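Local structure of DegT/DnrJ/EryC1/StrS aminotransferase (Brucella abortus 2308, 4QGR) at residues K50-E58 and I175-A186. The protein probably acts as a pyridoxal phosphate-dependent aminotransferase of the DegT/DnrJ/EryC1/StrS family. Sequence-based numbering, arbitrary orientation.
Sequences KLGEYLGVE and IGGKRDNVMCGA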
ATOM      1  N   LYS A  50       0.743 -22.039   3.288  1.00 17.24           N
ATOM      2  CA  LYS A  50       1.410 -22.480   4.506  1.00 17.13           C
ATOM      3  C   LYS A  50       0.877 -21.718   5.711  1.00 15.82           C
ATOM      4  O   LYS A  50       0.584 -22.347   6.749  1.00 15.84           O
ATOM      5  CB  LYS A  50       2.927 -22.364   4.380  1.00 18.06           C
ATOM      6  CG  LYS A  50       3.465 -23.405   3.406  1.00 20.34           C
ATOM      7  CD  LYS A  50       4.976 -23.371   3.208  1.00 22.07           C
ATOM      8  CE  LYS A  50       5.397 -24.638   2.433  1.00 24.70           C
ATOM      9  NZ  LYS A  50       6.530 -24.334   1.505  1.00 26.98           N
ATOM     10  N   LEU A  51       0.652 -20.412   5.565  1.00 14.97           N
ATOM     11  CA  LEU A  51       0.060 -19.639   6.670  1.00 14.45           C
ATOM     12  C   LEU A  51      -1.386 -20.084   6.942  1.00 14.34           C
ATOM     13  O   LEU A  51      -1.807 -20.245   8.100  1.00 13.62           O
ATOM     14  CB  LEU A  51       0.081 -18.143   6.410  1.00 14.03           C
ATOM     15  CG  LEU A  51      -0.355 -17.247   7.570  1.00 13.72           C
ATOM     16  CD1 LEU A  51       0.456 -17.477   8.834  1.00 13.97           C
ATOM     17  CD2 LEU A  51      -0.300 -15.776   7.145  1.00 13.53           C
ATOM     18  N   GLY A  52      -2.116 -20.388   5.878  1.00 15.22           N
ATOM     19  CA  GLY A  52      -3.496 -20.906   6.022  1.00 15.89           C
ATOM     20  C   GLY A  52      -3.555 -22.185   6.877  1.00 17.09           C
ATOM     21  O   GLY A  52      -4.386 -22.305   7.772  1.00 17.45           O
ATOM     22  N   GLU A  53      -2.658 -23.131   6.629  1.00 17.81           N
ATOM     23  CA  GLU A  53      -2.648 -24.371   7.425  1.00 19.14           C
ATOM     24  C   GLU A  53      -2.244 -24.150   8.843  1.00 17.98           C
ATOM     25  O   GLU A  53      -2.800 -24.747   9.735  1.00 18.44           O
ATOM     26  CB  GLU A  53      -1.740 -25.419   6.766  1.00 21.78           C
ATOM     27  CG  GLU A  53      -2.354 -25.791   5.431  1.00 24.10           C
ATOM     28  CD  GLU A  53      -2.120 -27.220   4.998  1.00 26.30           C
ATOM     29  OE1 GLU A  53      -1.840 -28.090   5.873  1.00 32.17           O
ATOM     30  OE2 GLU A  53      -2.238 -27.439   3.782  1.00 26.46           O
ATOM     31  N   TYR A  54      -1.311 -23.229   9.055  1.00 17.46           N
ATOM     32  CA  TYR A  54      -0.867 -22.859  10.392  1.00 16.96           C
ATOM     33  C   TYR A  54      -2.040 -22.295  11.208  1.00 16.97           C
ATOM     34  O   TYR A  54      -2.221 -22.625  12.394  1.00 17.85           O
ATOM     35  CB  TYR A  54       0.277 -21.809  10.318  1.00 15.81           C
ATOM     36  CG  TYR A  54       0.793 -21.419  11.672  1.00 15.53           C
ATOM     37  CD1 TYR A  54       1.512 -22.339  12.473  1.00 16.62           C
ATOM     38  CD2 TYR A  54       0.564 -20.157  12.197  1.00 14.57           C
ATOM     39  CE1 TYR A  54       1.966 -21.975  13.738  1.00 16.35           C
ATOM     40  CE2 TYR A  54       1.033 -19.799  13.439  1.00 14.77           C
ATOM     41  CZ  TYR A  54       1.706 -20.718  14.211  1.00 15.18           C
ATOM     42  OH  TYR A  54       2.157 -20.359  15.455  1.00 15.81           O
ATOM     43  N   LEU A  55      -2.827 -21.438  10.569  1.00 15.78           N
ATOM     44  CA  LEU A  55      -3.904 -20.766  11.273  1.00 15.59           C
ATOM     45  C   LEU A  55      -5.222 -21.553  11.246  1.00 15.82           C
ATOM     46  O   LEU A  55      -6.184 -21.150  11.895  1.00 15.43           O
ATOM     47  CB  LEU A  55      -4.171 -19.400  10.639  1.00 15.09           C
ATOM     48  CG  LEU A  55      -3.056 -18.381  10.672  1.00 14.99           C
ATOM     49  CD1 LEU A  55      -3.448 -17.101   9.929  1.00 14.60           C
ATOM     50  CD2 LEU A  55      -2.634 -18.081  12.091  1.00 14.80           C
ATOM     51  N   GLY A  56      -5.271 -22.605  10.448  1.00 16.47           N
ATOM     52  CA  GLY A  56      -6.526 -23.334  10.201  1.00 17.58           C
ATOM     53  C   GLY A  56      -7.611 -22.569   9.501  1.00 18.59           C
ATOM     54  O   GLY A  56      -8.795 -22.733   9.807  1.00 19.39           O
ATOM     55  N   VAL A  57      -7.256 -21.727   8.546  1.00 18.66           N
ATOM     56  CA  VAL A  57      -8.274 -20.988   7.792  1.00 19.76           C
ATOM     57  C   VAL A  57      -8.127 -21.391   6.337  1.00 20.80           C
ATOM     58  O   VAL A  57      -7.006 -21.655   5.870  1.00 22.03           O
ATOM     59  CB  VAL A  57      -8.136 -19.461   7.931  1.00 19.89           C
ATOM     60  CG1 VAL A  57      -8.172 -19.041   9.393  1.00 20.71           C
ATOM     61  CG2 VAL A  57      -6.871 -18.976   7.283  1.00 19.83           C
ATOM     62  N   GLU A  58      -9.237 -21.438   5.631  1.00 20.53           N
ATOM     63  CA  GLU A  58      -9.249 -21.981   4.260  1.00 21.76           C
ATOM     64  C   GLU A  58      -8.631 -21.032   3.257  1.00 19.72           C
ATOM     65  O   GLU A  58      -8.060 -21.478   2.251  1.00 21.05           O
ATOM     66  CB  GLU A  58     -10.673 -22.270   3.816  1.00 25.62           C
ATOM     67  CG  GLU A  58     -11.364 -23.334   4.644  1.00 29.81           C
ATOM     68  CD  GLU A  58     -12.769 -23.647   4.143  1.00 35.38           C
ATOM     69  OE1 GLU A  58     -12.981 -23.718   2.908  1.00 35.14           O
ATOM     70  OE2 GLU A  58     -13.657 -23.812   5.005  1.00 39.76           O
ATOM     71  N   ILE A 175      -0.620 -12.890  15.454  1.00 11.86           N
ATOM     72  CA  ILE A 175      -0.314 -14.156  14.728  1.00 12.71           C
ATOM     73  C   ILE A 175       0.595 -15.048  15.588  1.00 13.34           C
ATOM     74  O   ILE A 175       1.646 -14.610  16.052  1.00 13.89           O
ATOM     75  CB  ILE A 175       0.212 -13.900  13.296  1.00 13.29           C
ATOM     76  CG1 ILE A 175      -0.836 -13.150  12.474  1.00 13.42           C
ATOM     77  CG2 ILE A 175       0.587 -15.223  12.608  1.00 13.77           C
ATOM     78  CD1 ILE A 175      -2.180 -13.818  12.364  1.00 14.07           C
ATOM     79  N   GLY A 176       0.146 -16.285  15.854  1.00 14.49           N
ATOM     80  CA  GLY A 176       0.793 -17.165  16.813  1.00 14.57           C
ATOM     81  C   GLY A 176       0.007 -17.324  18.062  1.00 15.10           C
ATOM     82  O   GLY A 176       0.197 -18.311  18.784  1.00 15.60           O
ATOM     83  N   GLY A 177      -0.892 -16.358  18.341  1.00 14.43           N
ATOM     84  CA  GLY A 177      -1.773 -16.442  19.479  1.00 15.08           C
ATOM     85  C   GLY A 177      -2.939 -17.390  19.214  1.00 16.00           C
ATOM     86  O   GLY A 177      -3.281 -17.672  18.059  1.00 15.89           O
ATOM     87  N   LYS A 178      -3.511 -17.900  20.296  1.00 17.36           N
ATOM     88  CA  LYS A 178      -4.690 -18.722  20.197  1.00 18.30           C
ATOM     89  C   LYS A 178      -5.526 -18.723  21.455  1.00 18.21           C
ATOM     90  O   LYS A 178      -5.063 -18.378  22.523  1.00 16.61           O
ATOM     91  CB  LYS A 178      -4.312 -20.143  19.786  1.00 21.13           C
ATOM     92  CG  LYS A 178      -3.340 -20.814  20.693  1.00 22.02           C
ATOM     93  CD  LYS A 178      -3.196 -22.276  20.295  1.00 26.15           C
ATOM     94  CE  LYS A 178      -1.746 -22.669  20.266  1.00 28.65           C
ATOM     95  NZ  LYS A 178      -1.557 -24.158  20.121  1.00 31.65           N
ATOM     96  N   ARG A 179      -6.793 -19.086  21.285  1.00 19.88           N
ATOM     97  CA  ARG A 179      -7.787 -19.058  22.370  1.00 22.35           C
ATOM     98  C   ARG A 179      -8.656 -20.293  22.120  1.00 23.36           C
ATOM     99  O   ARG A 179      -9.221 -20.449  21.032  1.00 22.23           O
ATOM    100  CB  ARG A 179      -8.576 -17.753  22.323  1.00 23.54           C
ATOM    101  CG  ARG A 179      -9.953 -17.725  22.995  1.00 26.92           C
ATOM    102  CD  ARG A 179     -10.692 -16.445  22.583  1.00 30.31           C
ATOM    103  NE  ARG A 179     -12.089 -16.390  23.010  1.00 32.44           N
ATOM    104  CZ  ARG A 179     -12.522 -15.818  24.127  1.00 34.27           C
ATOM    105  NH1 ARG A 179     -11.670 -15.241  24.968  1.00 34.36           N
ATOM    106  NH2 ARG A 179     -13.831 -15.857  24.415  1.00 36.42           N
ATOM    107  N   ASP A 180      -8.664 -21.183  23.110  1.00 25.46           N
ATOM    108  CA  ASP A 180      -9.357 -22.477  23.063  1.00 28.74           C
ATOM    109  C   ASP A 180      -9.191 -23.190  21.720  1.00 28.23           C
ATOM    110  O   ASP A 180     -10.163 -23.585  21.080  1.00 28.52           O
ATOM    111  CB  ASP A 180     -10.824 -22.286  23.438  1.00 30.36           C
ATOM    112  CG  ASP A 180     -10.979 -21.586  24.785  1.00 32.44           C
ATOM    113  OD1 ASP A 180     -10.264 -21.964  25.738  1.00 33.22           O
ATOM    114  OD2 ASP A 180     -11.770 -20.619  24.871  1.00 36.24           O
ATOM    115  N   ASN A 181      -7.938 -23.323  21.304  1.00 28.51           N
ATOM    116  CA  ASN A 181      -7.576 -24.048  20.089  1.00 29.41           C
ATOM    117  C   ASN A 181      -8.042 -23.425  18.784  1.00 25.35           C
ATOM    118  O   ASN A 181      -8.053 -24.088  17.775  1.00 26.11           O
ATOM    119  CB  ASN A 181      -8.036 -25.532  20.166  1.00 34.24           C
ATOM    120  CG  ASN A 181      -7.119 -26.357  21.020  1.00 39.23           C
ATOM    121  OD1 ASN A 181      -7.546 -26.984  21.994  1.00 44.52           O
ATOM    122  ND2 ASN A 181      -5.833 -26.331  20.688  1.00 42.33           N
ATOM    123  N   VAL A 182      -8.422 -22.153  18.796  1.00 20.84           N
ATOM    124  CA  VAL A 182      -8.681 -21.464  17.567  1.00 19.70           C
ATOM    125  C   VAL A 182      -7.567 -20.428  17.457  1.00 17.54           C
ATOM    126  O   VAL A 182      -7.268 -19.748  18.417  1.00 16.78           O
ATOM    127  CB  VAL A 182     -10.058 -20.810  17.574  1.00 20.34           C
ATOM    128  CG1 VAL A 182     -10.236 -19.996  16.306  1.00 21.10           C
ATOM    129  CG2 VAL A 182     -11.131 -21.912  17.661  1.00 22.30           C
ATOM    130  N   MET A 183      -6.891 -20.410  16.319  1.00 16.61           N
ATOM    131  CA  MET A 183      -5.777 -19.466  16.136  1.00 15.93           C
ATOM    132  C   MET A 183      -6.289 -18.049  15.874  1.00 14.86           C
ATOM    133  O   MET A 183      -7.181 -17.831  15.046  1.00 13.39           O
ATOM    134  CB  MET A 183      -4.940 -19.897  14.929  1.00 16.69           C
ATOM    135  CG  MET A 183      -4.300 -21.280  15.057  1.00 17.57           C
ATOM    136  SD  MET A 183      -3.077 -21.440  16.377  1.00 18.79           S
ATOM    137  CE  MET A 183      -1.657 -20.706  15.588  1.00 18.34           C
ATOM    138  N   CYS A 184      -5.620 -17.058  16.462  1.00 14.56           N
ATOM    139  CA  CYS A 184      -5.857 -15.685  16.106  1.00 13.84           C
ATOM    140  C   CYS A 184      -5.645 -15.519  14.615  1.00 13.51           C
ATOM    141  O   CYS A 184      -4.687 -16.031  14.038  1.00 13.09           O
ATOM    142  CB  CYS A 184      -4.939 -14.751  16.870  1.00 13.77           C
ATOM    143  SG  CYS A 184      -5.314 -14.655  18.645  1.00 14.33           S
ATOM    144  N   GLY A 185      -6.548 -14.794  13.999  1.00 13.60           N
ATOM    145  CA  GLY A 185      -6.679 -14.776  12.554  1.00 14.11           C
ATOM    146  C   GLY A 185      -7.927 -15.455  12.034  1.00 14.57           C
ATOM    147  O   GLY A 185      -8.461 -15.077  10.948  1.00 15.16           O
ATOM    148  N   ALA A 186      -8.434 -16.407  12.806  1.00 13.96           N
ATOM    149  CA  ALA A 186      -9.511 -17.248  12.398  1.00 14.78           C
ATOM    150  C   ALA A 186     -10.868 -16.905  13.066  1.00 14.79           C
ATOM    151  O   ALA A 186     -11.838 -17.655  12.925  1.00 14.47           O
ATOM    152  CB  ALA A 186      -9.125 -18.720  12.683  1.00 14.91           C
TER
HETATM  153  O   HOH W   1      -7.715 -21.986  14.046  1.00 15.51           O
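Met183 lays its terminal methyl over one face of the Tyr54 ring. CE sits 4.0 Å from the ring centroid and 29° off the ring normal, a CH-pi contact. The methionine chain is bent at both chi2 and chi3 (-64° and -80°), which folds the methyl back over the ring. Gly176 meets the same ring at its edge, with CA 3.7 Å from Tyr54 OH. The Tyr54 hydroxyl is hydrogen-bonded to Glu261.

The side chains of Leu55 and Met183 cross at about a right angle. Leu55 CD2 lies 3.5 Å from Cys184 O and also touches Met183 CB, while CD1 faces Ile175 CD1. Further along, Val57 CG1 presses on Ala186 CB at 3.4 Å, tighter than usual for two carbons. No direct hydrogen bond joins the segments. One water bridges them instead, donating to Leu55 O (2.8 Å) and accepting from Met183 N (2.9 Å).

The backbone sets up these contacts at both ends. A Schellman motif with Gly56 at C-prime ends the helix, and Val57 follows with its side chain directed at Ala186. On the other side, a type II turn from Met183 to Ala186 brings Gly185 and Ala186 against Leu55 and Val57.

The contact thus packs the C-terminal end of helix 42-55 against the base of the 178-183 beta hairpin. Phe211 of strand 208-212 touches Leu51, Leu55, Val57 and Ile175. Helix 247-278 covers Leu51 and Tyr54 through Leu257 and Leu260, and strand 291-292 pairs with strand 178-179 of the hairpin.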